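Putative prolyl-tRNA synthetase (Leishmania major, PDB 5XIL) probably attaches L-proline to tRNA(Pro) at the expense of ATP, through a chain holding the class II core, anticodon-binding and zinc-binding C-terminal parts. Local coordinates at residues H413-T418 with V424-R429; F217-G222 with K407-T412; E444-K449 with K496-P501; R223-A228 with S265-G270. All blocks are in the same frame, centred on the assembly; numbering follows the deposited sequence.

Contact 1: H413-T418 with V424-R429. With MG (magnesium ion), chain F.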
loop_
_atom_site.group_PDB
_atom_site.type_symbol
_atom_site.label_atom_id
_atom_site.label_comp_id
_atom_site.label_asym_id
_atom_site.label_seq_id
_atom_site.Cartn_x
_atom_site.Cartn_y
_atom_site.Cartn_z
ATOM N N HIS A 413 -24.262 -26.583 5.493
ATOM C CA HIS A 413 -23.274 -27.589 5.197
ATOM C C HIS A 413 -22.368 -27.921 6.392
ATOM O O HIS A 413 -21.335 -28.543 6.220
ATOM C CB HIS A 413 -22.484 -27.165 4.009
ATOM C CG HIS A 413 -23.213 -27.326 2.731
ATOM N ND1 HIS A 413 -24.125 -26.392 2.324
ATOM C CD2 HIS A 413 -23.285 -28.330 1.845
ATOM C CE1 HIS A 413 -24.619 -26.733 1.157
ATOM N NE2 HIS A 413 -24.167 -27.926 0.864
ATOM N N ARG A 414 -22.725 -27.401 7.562
ATOM C CA ARG A 414 -21.997 -27.673 8.791
ATOM C C ARG A 414 -22.906 -28.705 9.410
ATOM O O ARG A 414 -24.031 -28.385 9.796
ATOM C CB ARG A 414 -21.922 -26.426 9.667
ATOM C CG ARG A 414 -20.991 -26.562 10.862
ATOM C CD ARG A 414 -20.110 -25.333 11.018
ATOM N NE ARG A 414 -20.770 -24.282 11.788
ATOM C CZ ARG A 414 -20.819 -23.005 11.419
ATOM N NH1 ARG A 414 -20.246 -22.618 10.288
ATOM N NH2 ARG A 414 -21.440 -22.117 12.182
ATOM N N VAL A 415 -22.446 -29.945 9.512
ATOM C CA VAL A 415 -23.358 -30.970 9.999
ATOM C C VAL A 415 -22.875 -31.580 11.305
ATOM O O VAL A 415 -21.751 -32.050 11.379
ATOM C CB VAL A 415 -23.536 -32.059 8.929
ATOM C CG1 VAL A 415 -24.450 -33.153 9.407
ATOM C CG2 VAL A 415 -24.050 -31.432 7.595
ATOM N N ARG A 416 -23.678 -31.536 12.367
ATOM C CA ARG A 416 -23.251 -32.101 13.666
ATOM C C ARG A 416 -23.519 -33.634 13.694
ATOM O O ARG A 416 -24.680 -34.046 13.717
ATOM C CB ARG A 416 -23.896 -31.325 14.817
ATOM C CG ARG A 416 -22.954 -31.105 15.993
ATOM C CD ARG A 416 -23.323 -29.882 16.831
ATOM N NE ARG A 416 -24.383 -30.052 17.829
ATOM C CZ ARG A 416 -25.589 -29.482 17.735
ATOM N NH1 ARG A 416 -25.880 -28.747 16.646
ATOM N NH2 ARG A 416 -26.515 -29.642 18.700
ATOM N N VAL A 417 -22.419 -34.427 13.740
ATOM C CA VAL A 417 -22.340 -35.838 13.560
ATOM C C VAL A 417 -21.951 -36.453 14.911
ATOM O O VAL A 417 -20.933 -36.070 15.466
ATOM C CB VAL A 417 -21.339 -36.252 12.505
ATOM C CG1 VAL A 417 -21.080 -37.777 12.461
ATOM C CG2 VAL A 417 -21.783 -35.795 11.130
ATOM N N THR A 418 -22.741 -37.358 15.430
ATOM C CA THR A 418 -22.355 -38.059 16.673
ATOM C C THR A 418 -22.070 -39.532 16.545
ATOM O O THR A 418 -21.633 -40.135 17.527
ATOM C CB THR A 418 -23.466 -37.966 17.691
ATOM O OG1 THR A 418 -24.643 -38.542 17.127
ATOM C CG2 THR A 418 -23.767 -36.544 18.009
ATOM N N VAL A 424 -18.280 -40.479 7.210
ATOM C CA VAL A 424 -17.889 -40.449 5.796
ATOM C C VAL A 424 -19.021 -40.183 4.793
ATOM O O VAL A 424 -18.838 -39.498 3.799
ATOM C CB VAL A 424 -17.084 -41.683 5.359
ATOM C CG1 VAL A 424 -16.806 -41.682 3.861
ATOM C CG2 VAL A 424 -15.736 -41.673 6.092
ATOM N N PRO A 425 -20.194 -40.711 5.044
ATOM C CA PRO A 425 -21.336 -40.285 4.177
ATOM C C PRO A 425 -21.661 -38.785 4.197
ATOM O O PRO A 425 -21.981 -38.243 3.140
ATOM C CB PRO A 425 -22.489 -41.056 4.741
ATOM C CG PRO A 425 -21.806 -42.311 5.236
ATOM C CD PRO A 425 -20.543 -41.868 5.868
ATOM N N THR A 426 -21.485 -38.155 5.335
ATOM C CA THR A 426 -21.547 -36.716 5.449
ATOM C C THR A 426 -20.498 -36.007 4.651
ATOM O O THR A 426 -20.797 -35.057 3.905
ATOM C CB THR A 426 -21.597 -36.307 6.923
ATOM O OG1 THR A 426 -22.685 -36.973 7.535
ATOM C CG2 THR A 426 -21.798 -34.801 7.069
ATOM N N LEU A 427 -19.246 -36.439 4.760
ATOM C CA LEU A 427 -18.252 -35.915 3.903
ATOM C C LEU A 427 -18.673 -36.059 2.436
ATOM O O LEU A 427 -18.479 -35.120 1.678
ATOM C CB LEU A 427 -16.911 -36.644 4.067
ATOM C CG LEU A 427 -16.302 -36.545 5.450
ATOM C CD1 LEU A 427 -15.042 -37.415 5.328
ATOM C CD2 LEU A 427 -15.994 -35.093 5.868
ATOM N N ASN A 428 -19.169 -37.228 2.061
ATOM C CA ASN A 428 -19.529 -37.463 0.717
ATOM C C ASN A 428 -20.716 -36.647 0.244
ATOM O O ASN A 428 -20.921 -36.526 -0.955
ATOM C CB ASN A 428 -19.780 -38.921 0.452
ATOM C CG ASN A 428 -18.505 -39.734 0.473
ATOM O OD1 ASN A 428 -17.421 -39.220 0.248
ATOM N ND2 ASN A 428 -18.660 -41.039 0.675
ATOM N N ARG A 429 -21.361 -35.951 1.173
ATOM C CA ARG A 429 -22.457 -35.059 0.832
ATOM C C ARG A 429 -21.897 -33.637 0.674
ATOM O O ARG A 429 -22.654 -32.669 0.610
ATOM C CB ARG A 429 -23.534 -35.089 1.917
ATOM C CG ARG A 429 -24.648 -36.090 1.657
ATOM C CD ARG A 429 -25.834 -35.847 2.575
ATOM N NE ARG A 429 -25.582 -36.322 3.932
ATOM C CZ ARG A 429 -25.579 -37.604 4.286
ATOM N NH1 ARG A 429 -25.814 -38.545 3.383
ATOM N NH2 ARG A 429 -25.339 -37.944 5.545
HETATM MG MG MG F . -23.836 -28.770 -0.961
HETATM O O HOH W 1 -24.284 -30.681 0.028
HETATM O O HOH W 2 -21.646 -28.699 -0.604
HETATM O O HOH W 3 -25.829 -28.800 -1.270
HETATM O O HOH W 4 -23.357 -29.548 -2.626
#
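His413 and Arg429 meet through a hydrated magnesium ion, and the imidazole uses its edge to do so. NE2 binds the metal at 2.0 Å, and water 3 of the same metal shell lies at that edge in the ring plane, while the ring of Phe217 meets the imidazole with the two planes at about 30°. The flat group of Arg429 is occupied within its own segment: Pro425 O sits over the centre of one guanidinium face. What Arg429 gives the metal side is its backbone carbonyl, which accepts a hydrogen bond of 2.6 Å from water 1. Both segments belong to a beta-alpha-beta unit, in which helix 423-428 connects strand 414-416 to its parallel neighbour 432-437. Between strand and helix the filling is apolar. Thr426 turns its methyl CG2 anti to the backbone N, tip to tip with Val415, 3.7 Å from Val415 CB. Val417 slides past instead, its CG2 lying 3.9 Å from Thr426 OG1. That hydroxyl hydrogen-bonds Glu422 O one turn earlier, so threonine can offer a methyl to the valines while its hydroxyl is satisfied by the backbone just before the helix.

Contact 2: F217-G222 with K407-T412. With MG (magnesium ion), chain F.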
loop_
_atom_site.group_PDB
_atom_site.type_symbol
_atom_site.label_atom_id
_atom_site.label_comp_id
_atom_site.label_asym_id
_atom_site.label_seq_id
_atom_site.Cartn_x
_atom_site.Cartn_y
_atom_site.Cartn_z
ATOM N N PHE A 217 -15.413 -22.158 3.854
ATOM C CA PHE A 217 -16.018 -23.352 3.296
ATOM C C PHE A 217 -16.243 -23.177 1.821
ATOM O O PHE A 217 -16.847 -22.140 1.386
ATOM C CB PHE A 217 -17.317 -23.663 4.020
ATOM C CG PHE A 217 -18.130 -24.736 3.358
ATOM C CD1 PHE A 217 -17.667 -26.020 3.317
ATOM C CD2 PHE A 217 -19.353 -24.462 2.735
ATOM C CE1 PHE A 217 -18.407 -27.026 2.727
ATOM C CE2 PHE A 217 -20.104 -25.467 2.174
ATOM C CZ PHE A 217 -19.601 -26.758 2.169
ATOM N N ILE A 218 -15.764 -24.150 1.072
ATOM C CA ILE A 218 -15.917 -24.203 -0.398
ATOM C C ILE A 218 -16.975 -25.207 -0.770
ATOM O O ILE A 218 -16.734 -26.450 -0.948
ATOM C CB ILE A 218 -14.592 -24.478 -1.094
ATOM C CG1 ILE A 218 -13.455 -23.666 -0.551
ATOM C CG2 ILE A 218 -14.685 -24.294 -2.625
ATOM C CD1 ILE A 218 -13.580 -22.195 -0.653
ATOM N N GLU A 219 -18.186 -24.685 -0.958
ATOM C CA GLU A 219 -19.359 -25.508 -1.126
ATOM C C GLU A 219 -19.301 -26.420 -2.330
ATOM O O GLU A 219 -19.820 -27.523 -2.279
ATOM C CB GLU A 219 -20.617 -24.610 -1.228
ATOM C CG GLU A 219 -21.913 -25.398 -0.915
ATOM C CD GLU A 219 -22.688 -25.824 -2.136
ATOM O OE1 GLU A 219 -22.689 -24.995 -3.079
ATOM O OE2 GLU A 219 -23.366 -26.922 -2.096
ATOM N N ALA A 220 -18.743 -25.940 -3.433
ATOM C CA ALA A 220 -18.850 -26.684 -4.698
ATOM C C ALA A 220 -18.172 -28.008 -4.589
ATOM O O ALA A 220 -18.547 -28.946 -5.252
ATOM C CB ALA A 220 -18.238 -25.912 -5.830
ATOM N N VAL A 221 -17.133 -28.080 -3.770
ATOM C CA VAL A 221 -16.345 -29.314 -3.604
ATOM C C VAL A 221 -16.416 -29.893 -2.179
ATOM O O VAL A 221 -15.875 -30.944 -1.950
ATOM C CB VAL A 221 -14.884 -29.191 -4.056
ATOM C CG1 VAL A 221 -14.765 -29.074 -5.583
ATOM C CG2 VAL A 221 -14.071 -28.077 -3.365
ATOM N N GLY A 222 -17.108 -29.227 -1.278
ATOM C CA GLY A 222 -17.303 -29.666 0.055
ATOM C C GLY A 222 -16.019 -29.701 0.852
ATOM O O GLY A 222 -15.805 -30.637 1.634
ATOM N N LYS A 407 -23.448 -17.199 4.203
ATOM C CA LYS A 407 -23.522 -17.665 5.591
ATOM C C LYS A 407 -24.512 -18.858 5.753
ATOM O O LYS A 407 -24.223 -19.864 6.477
ATOM C CB LYS A 407 -23.877 -16.515 6.506
ATOM C CG LYS A 407 -23.739 -16.804 7.976
ATOM C CD LYS A 407 -24.262 -15.659 8.826
ATOM C CE LYS A 407 -24.437 -16.061 10.304
ATOM N NZ LYS A 407 -23.073 -16.239 10.881
ATOM N N GLU A 408 -25.657 -18.735 5.105
ATOM C CA GLU A 408 -26.706 -19.790 5.074
ATOM C C GLU A 408 -26.199 -21.093 4.436
ATOM O O GLU A 408 -26.435 -22.195 4.952
ATOM C CB GLU A 408 -27.952 -19.315 4.267
ATOM C CG GLU A 408 -29.001 -20.406 4.091
ATOM C CD GLU A 408 -30.192 -20.005 3.193
ATOM O OE1 GLU A 408 -30.143 -20.276 1.971
ATOM O OE2 GLU A 408 -31.156 -19.424 3.727
ATOM N N THR A 409 -25.556 -20.990 3.304
ATOM C CA THR A 409 -24.964 -22.089 2.675
ATOM C C THR A 409 -23.921 -22.792 3.659
ATOM O O THR A 409 -23.922 -24.055 3.809
ATOM C CB THR A 409 -24.331 -21.634 1.378
ATOM O OG1 THR A 409 -25.381 -21.181 0.482
ATOM C CG2 THR A 409 -23.580 -22.727 0.767
ATOM N N MET A 410 -23.078 -21.981 4.304
ATOM C CA MET A 410 -22.106 -22.450 5.233
ATOM C C MET A 410 -22.726 -23.190 6.346
ATOM O O MET A 410 -22.279 -24.335 6.637
ATOM C CB MET A 410 -21.168 -21.329 5.718
ATOM C CG MET A 410 -20.111 -21.777 6.763
ATOM S SD MET A 410 -19.159 -20.429 7.519
ATOM C CE MET A 410 -20.379 -19.696 8.597
ATOM N N GLU A 411 -23.715 -22.576 7.014
ATOM C CA GLU A 411 -24.336 -23.193 8.148
ATOM C C GLU A 411 -25.078 -24.455 7.785
ATOM O O GLU A 411 -25.061 -25.413 8.582
ATOM C CB GLU A 411 -25.214 -22.193 8.874
ATOM C CG GLU A 411 -24.407 -21.098 9.553
ATOM C CD GLU A 411 -25.227 -19.960 10.104
ATOM O OE1 GLU A 411 -26.415 -19.817 9.747
ATOM O OE2 GLU A 411 -24.654 -19.192 10.878
ATOM N N THR A 412 -25.671 -24.487 6.588
ATOM C CA THR A 412 -26.455 -25.651 6.080
ATOM C C THR A 412 -25.476 -26.876 5.917
ATOM O O THR A 412 -25.793 -28.015 6.288
ATOM C CB THR A 412 -27.128 -25.245 4.741
ATOM O OG1 THR A 412 -28.209 -24.344 5.029
ATOM C CG2 THR A 412 -27.657 -26.453 4.007
HETATM MG MG MG F . -23.836 -28.770 -0.961
HETATM O O HOH W 2 -21.646 -28.699 -0.604
HETATM O O HOH W 1 -24.284 -30.681 0.028
HETATM O O HOH W 3 -25.829 -28.800 -1.270
HETATM O O HOH W 4 -23.357 -29.548 -2.626
#
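Glu219 and Thr409 make the closest approach here, their side chains crossing at about a right angle. Thr409 CG2 lies 3.6 Å from Glu219 CG and 4.0 Å from Glu219 CB, so a methyl group rests against the aliphatic half of the glutamate. The hydroxyl on the other branch of Thr409 bonds back to Arg405 O in its own helix. Deeper in, Phe217 packs against the helix backbone with buried but wider spacing: its CD2 is 4.2 Å from Met410 CA, and Phe217 CB is 4.3 Å from Met410 CG. A large ring and a flexible thioether suit this interior, and one face of the ring also lies under Glu219 N, offset toward the rim.

The other side is wet and polar. Glu219 is bent at its second torsion, -101°, and this kink swings the carboxylate from the threonine methyl to the magnesium ion, which OE2 binds at 2.2 Å. On the flank of the helix turned from the strand, Lys407 NZ and Glu411 OE2 form a salt bridge of 3.3 Å. Near the helix end, Thr412 OG1 and Thr412 N both hydrogen-bond Glu408 O, from opposite faces of its plane.

Thr409 O accepts a hydrogen bond from His413 ND1, making Thr409 a second-shell residue of the metal. With Glu219, His413 and four waters as ligands, the ion has six-fold coordination rich in water, typical of magnesium, and it joins the class II core to the end of helix 387-412.

Contact 3: E444-K449 with K496-P501. With ACT (acetate ion), chain C.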
loop_
_atom_site.group_PDB
_atom_site.type_symbol
_atom_site.label_atom_id
_atom_site.label_comp_id
_atom_site.label_asym_id
_atom_site.label_seq_id
_atom_site.Cartn_x
_atom_site.Cartn_y
_atom_site.Cartn_z
ATOM N N GLU A 444 -7.875 -37.810 16.752
ATOM C CA GLU A 444 -7.793 -36.995 15.505
ATOM C C GLU A 444 -7.107 -37.733 14.386
ATOM O O GLU A 444 -7.556 -37.716 13.212
ATOM C CB GLU A 444 -7.072 -35.679 15.822
ATOM C CG GLU A 444 -6.833 -34.758 14.685
ATOM C CD GLU A 444 -6.283 -33.411 15.183
ATOM O OE1 GLU A 444 -5.991 -33.258 16.427
ATOM O OE2 GLU A 444 -6.172 -32.496 14.326
ATOM N N ASN A 445 -6.013 -38.395 14.713
ATOM C CA ASN A 445 -5.288 -39.172 13.719
ATOM C C ASN A 445 -6.127 -40.362 13.163
ATOM O O ASN A 445 -6.095 -40.675 11.978
ATOM C CB ASN A 445 -4.011 -39.710 14.396
ATOM C CG ASN A 445 -2.873 -38.706 14.381
ATOM O OD1 ASN A 445 -2.785 -37.867 13.509
ATOM N ND2 ASN A 445 -1.978 -38.807 15.334
ATOM N N GLN A 446 -6.815 -41.053 14.072
ATOM C CA GLN A 446 -7.648 -42.167 13.701
ATOM C C GLN A 446 -8.815 -41.708 12.776
ATOM O O GLN A 446 -9.101 -42.327 11.761
ATOM C CB GLN A 446 -8.237 -42.811 14.937
ATOM C CG GLN A 446 -8.758 -44.218 14.607
ATOM C CD GLN A 446 -9.632 -44.791 15.670
ATOM O OE1 GLN A 446 -9.299 -44.741 16.868
ATOM N NE2 GLN A 446 -10.767 -45.356 15.260
ATOM N N VAL A 447 -9.428 -40.581 13.122
ATOM C CA VAL A 447 -10.479 -40.029 12.232
ATOM C C VAL A 447 -9.959 -39.845 10.806
ATOM O O VAL A 447 -10.621 -40.247 9.843
ATOM C CB VAL A 447 -11.053 -38.752 12.819
ATOM C CG1 VAL A 447 -11.934 -38.040 11.766
ATOM C CG2 VAL A 447 -11.823 -39.061 14.086
ATOM N N LYS A 448 -8.769 -39.257 10.647
ATOM C CA LYS A 448 -8.266 -38.994 9.324
ATOM C C LYS A 448 -7.902 -40.288 8.588
ATOM O O LYS A 448 -8.190 -40.504 7.404
ATOM C CB LYS A 448 -7.114 -37.989 9.402
ATOM C CG LYS A 448 -6.625 -37.475 8.059
ATOM C CD LYS A 448 -5.561 -36.388 8.296
ATOM C CE LYS A 448 -5.265 -35.534 7.089
ATOM N NZ LYS A 448 -4.634 -36.302 5.992
ATOM N N LYS A 449 -7.306 -41.219 9.307
ATOM C CA LYS A 449 -7.008 -42.516 8.712
ATOM C C LYS A 449 -8.224 -43.310 8.275
ATOM O O LYS A 449 -8.281 -43.727 7.154
ATOM C CB LYS A 449 -6.265 -43.403 9.746
ATOM C CG LYS A 449 -5.989 -44.801 9.254
ATOM C CD LYS A 449 -5.228 -45.568 10.375
ATOM C CE LYS A 449 -4.789 -46.980 9.955
ATOM N NZ LYS A 449 -5.889 -47.944 9.747
ATOM N N LYS A 496 -14.042 -44.132 15.590
ATOM C CA LYS A 496 -14.634 -45.459 15.477
ATOM C C LYS A 496 -14.091 -46.334 16.585
ATOM O O LYS A 496 -12.877 -46.506 16.690
ATOM C CB LYS A 496 -14.286 -46.041 14.160
ATOM C CG LYS A 496 -15.053 -47.314 13.873
ATOM C CD LYS A 496 -14.622 -47.902 12.559
ATOM C CE LYS A 496 -13.290 -48.604 12.652
ATOM N NZ LYS A 496 -12.756 -48.877 11.288
ATOM N N GLY A 497 -14.995 -46.867 17.380
ATOM C CA GLY A 497 -14.641 -47.642 18.550
ATOM C C GLY A 497 -14.355 -46.826 19.800
ATOM O O GLY A 497 -14.193 -47.412 20.857
ATOM N N CYS A 498 -14.285 -45.485 19.713
ATOM C CA CYS A 498 -13.845 -44.662 20.852
ATOM C C CYS A 498 -14.913 -44.614 21.860
ATOM O O CYS A 498 -16.058 -44.871 21.533
ATOM C CB CYS A 498 -13.375 -43.249 20.422
ATOM S SG CYS A 498 -11.997 -43.535 19.328
ATOM N N THR A 499 -14.515 -44.339 23.103
ATOM C CA THR A 499 -15.340 -44.510 24.282
ATOM C C THR A 499 -15.294 -43.381 25.269
ATOM O O THR A 499 -16.202 -43.251 26.073
ATOM C CB THR A 499 -14.889 -45.793 25.046
ATOM O OG1 THR A 499 -15.253 -46.924 24.255
ATOM C CG2 THR A 499 -15.559 -45.927 26.378
ATOM N N LYS A 500 -14.208 -42.618 25.293
ATOM C CA LYS A 500 -14.117 -41.520 26.248
ATOM C C LYS A 500 -15.150 -40.469 26.005
ATOM O O LYS A 500 -15.475 -40.191 24.834
ATOM C CB LYS A 500 -12.730 -40.854 26.198
ATOM C CG LYS A 500 -11.673 -41.795 26.701
ATOM C CD LYS A 500 -10.269 -41.240 26.538
ATOM C CE LYS A 500 -9.301 -42.116 27.320
ATOM N NZ LYS A 500 -7.916 -41.769 26.929
ATOM N N PRO A 501 -15.668 -39.864 27.096
ATOM C CA PRO A 501 -16.505 -38.691 26.941
ATOM C C PRO A 501 -15.746 -37.577 26.196
ATOM O O PRO A 501 -14.557 -37.328 26.419
ATOM C CB PRO A 501 -16.841 -38.250 28.394
ATOM C CG PRO A 501 -16.331 -39.361 29.253
ATOM C CD PRO A 501 -15.298 -40.110 28.499
HETATM C C ACT C . -11.305 -42.441 23.124
HETATM O O ACT C . -11.883 -41.379 22.794
HETATM O OXT ACT C . -11.985 -43.489 23.483
HETATM C CH3 ACT C . -9.795 -42.415 23.071
#
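Gln446 reaches from helix 441-455 to Lys496 and Cys498 on the facing loop. From CB, which points toward the loop, the chain runs outward with CG anti to the backbone N (chi1 -163°) and stays extended beyond it, giving the reach that the gap requires. CD comes to 3.8 Å from Lys496 O. At the tip the amide divides its work. NE2 donates to Lys496 O at 2.8 Å, nearly straight at 162°; the donor lies in the carbonyl plane on a lone pair, and the acceptor lies in the amide plane of Gln446. The same nitrogen also bonds Asp450 OD2, one turn further along the helix, which should restrain the amide against flipping. OE1 faces Cys498, 3.8 Å from SG.

This is the zinc-binding C-terminal part of the synthetase. Cys438, Cys443 and Cys493 hold the zinc ion, and Cys498, disulfide-bonded to Cys495, has its side chain about 4 Å from the metal. Gly497 suits the bend before it: with a positive phi of 84°, a beta carbon there would press on the carbonyl oxygen of Lys496.

Past the cysteine, the loop turns two successive backbone N-H groups toward an acetate ion, probably from the crystallisation liquor. Thr499 N donates to the acetate OXT at 2.7 Å, almost perfectly straight. A second bond to acetate OXT, of 3.0 Å, comes from Lys500 N. The aliphatic stem of Lys500 runs beside the ion, with CB 3.5 Å from the acetate O.

Contact 4: R223-A228 with S265-G270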
loop_
_atom_site.group_PDB
_atom_site.type_symbol
_atom_site.label_atom_id
_atom_site.label_comp_id
_atom_site.label_asym_id
_atom_site.label_seq_id
_atom_site.Cartn_x
_atom_site.Cartn_y
_atom_site.Cartn_z
ATOM N N ARG A 223 -15.200 -28.689 0.696
ATOM C CA ARG A 223 -13.892 -28.649 1.389
ATOM C C ARG A 223 -13.705 -27.416 2.181
ATOM O O ARG A 223 -14.222 -26.316 1.857
ATOM C CB ARG A 223 -12.756 -28.809 0.420
ATOM C CG ARG A 223 -12.770 -30.081 -0.409
ATOM C CD ARG A 223 -11.547 -30.265 -1.289
ATOM N NE ARG A 223 -11.614 -31.641 -1.763
ATOM C CZ ARG A 223 -10.939 -32.682 -1.247
ATOM N NH1 ARG A 223 -9.968 -32.515 -0.326
ATOM N NH2 ARG A 223 -11.209 -33.894 -1.717
ATOM N N GLY A 224 -12.996 -27.567 3.294
ATOM C CA GLY A 224 -12.567 -26.421 4.128
ATOM C C GLY A 224 -11.321 -25.774 3.499
ATOM O O GLY A 224 -10.572 -26.407 2.748
ATOM N N CYS A 225 -11.159 -24.486 3.739
ATOM C CA CYS A 225 -10.023 -23.762 3.328
ATOM C C CYS A 225 -9.601 -22.866 4.465
ATOM O O CYS A 225 -10.386 -22.053 4.955
ATOM C CB CYS A 225 -10.332 -22.972 2.035
ATOM S SG CYS A 225 -8.890 -22.155 1.324
ATOM N N GLN A 226 -8.363 -22.946 4.894
ATOM C CA GLN A 226 -7.862 -22.044 5.939
ATOM C C GLN A 226 -7.725 -20.613 5.400
ATOM O O GLN A 226 -7.015 -20.362 4.443
ATOM C CB GLN A 226 -6.525 -22.577 6.428
ATOM C CG GLN A 226 -5.776 -21.703 7.344
ATOM C CD GLN A 226 -4.415 -22.238 7.669
ATOM O OE1 GLN A 226 -4.303 -23.277 8.315
ATOM N NE2 GLN A 226 -3.392 -21.597 7.157
ATOM N N GLY A 227 -8.410 -19.657 6.012
ATOM C CA GLY A 227 -8.466 -18.294 5.480
ATOM C C GLY A 227 -7.296 -17.382 5.795
ATOM O O GLY A 227 -6.979 -16.479 4.986
ATOM N N ALA A 228 -6.761 -17.526 7.023
ATOM C CA ALA A 228 -5.673 -16.730 7.609
ATOM C C ALA A 228 -5.444 -17.257 9.002
ATOM O O ALA A 228 -6.302 -17.924 9.513
ATOM C CB ALA A 228 -6.041 -15.291 7.702
ATOM N N SER A 265 -2.929 -13.561 3.047
ATOM C CA SER A 265 -2.373 -13.498 1.700
ATOM C C SER A 265 -3.474 -13.344 0.617
ATOM O O SER A 265 -4.627 -13.344 0.943
ATOM C CB SER A 265 -1.610 -14.763 1.414
ATOM O OG SER A 265 -2.458 -15.866 1.115
ATOM N N THR A 266 -3.047 -13.301 -0.640
ATOM C CA THR A 266 -3.947 -13.234 -1.781
ATOM C C THR A 266 -4.796 -14.492 -1.949
ATOM O O THR A 266 -5.680 -14.539 -2.829
ATOM C CB THR A 266 -3.154 -12.982 -3.055
ATOM O OG1 THR A 266 -1.983 -13.757 -3.011
ATOM C CG2 THR A 266 -2.796 -11.535 -3.107
ATOM N N ARG A 267 -4.586 -15.496 -1.095
ATOM C CA ARG A 267 -5.559 -16.541 -0.984
ATOM C C ARG A 267 -6.995 -15.995 -0.739
ATOM O O ARG A 267 -7.991 -16.629 -1.157
ATOM C CB ARG A 267 -5.197 -17.555 0.102
ATOM C CG ARG A 267 -6.382 -18.424 0.495
ATOM C CD ARG A 267 -6.049 -19.392 1.556
ATOM N NE ARG A 267 -5.205 -20.380 0.925
ATOM C CZ ARG A 267 -4.851 -21.494 1.504
ATOM N NH1 ARG A 267 -5.275 -21.745 2.723
ATOM N NH2 ARG A 267 -4.078 -22.342 0.839
ATOM N N VAL A 268 -7.111 -14.816 -0.051
ATOM C CA VAL A 268 -8.431 -14.298 0.167
ATOM C C VAL A 268 -9.170 -14.111 -1.158
ATOM O O VAL A 268 -10.425 -14.222 -1.190
ATOM C CB VAL A 268 -8.460 -12.977 1.003
ATOM C CG1 VAL A 268 -7.769 -13.099 2.349
ATOM C CG2 VAL A 268 -7.851 -11.864 0.224
ATOM N N ILE A 269 -8.460 -13.796 -2.229
ATOM C CA ILE A 269 -9.104 -13.527 -3.492
ATOM C C ILE A 269 -9.690 -14.852 -4.052
ATOM O O ILE A 269 -10.790 -14.885 -4.570
ATOM C CB ILE A 269 -8.122 -12.892 -4.530
ATOM C CG1 ILE A 269 -7.585 -11.531 -3.988
ATOM C CG2 ILE A 269 -8.763 -12.805 -5.906
ATOM C CD1 ILE A 269 -6.530 -10.953 -4.835
ATOM N N GLY A 270 -8.896 -15.913 -4.009
ATOM C CA GLY A 270 -9.376 -17.220 -4.469
ATOM C C GLY A 270 -10.605 -17.692 -3.668
ATOM O O GLY A 270 -11.559 -18.211 -4.238
HETATM O O HOH W 5 -6.554 -24.678 3.602
HETATM O O HOH W 6 -4.389 -15.902 4.009
#
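In the class II catalytic core, Arg267 opens the helix of what appears, from its sequence and strand-then-helix layout, to be motif 3, and here it meets Gln226 on strand 223-234. NH1 donates to Gln226 O at 2.8 Å with an angle of 160°, in the carbonyl plane and on a lone pair, the oxygen lying at the guanidinium edge. Cys225 covers one face of the same group, its SG 3.9 Å from Arg267 NH1; the polarisable sulfur tolerates a charged neighbour while packing closely. A bend at the third torsion of Arg267 (-72°) brings NH1 to Gln226 O, and NH2 hydrogen-bonds Ile151 O, so different edges of the group hold different carbonyls. Ser265 fits the approach to the helix because its OG accepts a capping bond of 3.1 Å from Arg267 N. Water 6 ties the backbones together, donating to Gly227 O and accepting from Ser265 N. Gly227 brings its backbone near Val268, whose CG1 is 4.4 Å from Gly227 O, and Tyr186 OH also hydrogen-bonds Gly227 O. An arginine at the junction of the last core strand and its helix is the hallmark of motif 3 in class II synthetases.

Starting from the N terminus, 217-222 opens contact 2, whose partner comes only at 407-412. Contact 4 is nested wholly inside that long loop: its strand 223-234 pairs antiparallel with strand 210-218, so the two contacts touch, Ile218 N lying 2.8 Å from Arg223 O. Once contact 2 has closed, contact 1 begins at the very next residue and closes a short loop by 429; the two share the magnesium ion and its four waters. Contact 3 follows in series, closing the span from 444 to 501 in the zinc-binding part. No contact crosses another. Contact 4 works within the catalytic core, contact 2 joins that core to helix 387-412, and contacts 1 and 3 lie in the C-terminal part, joining strand to helix and helix to loop.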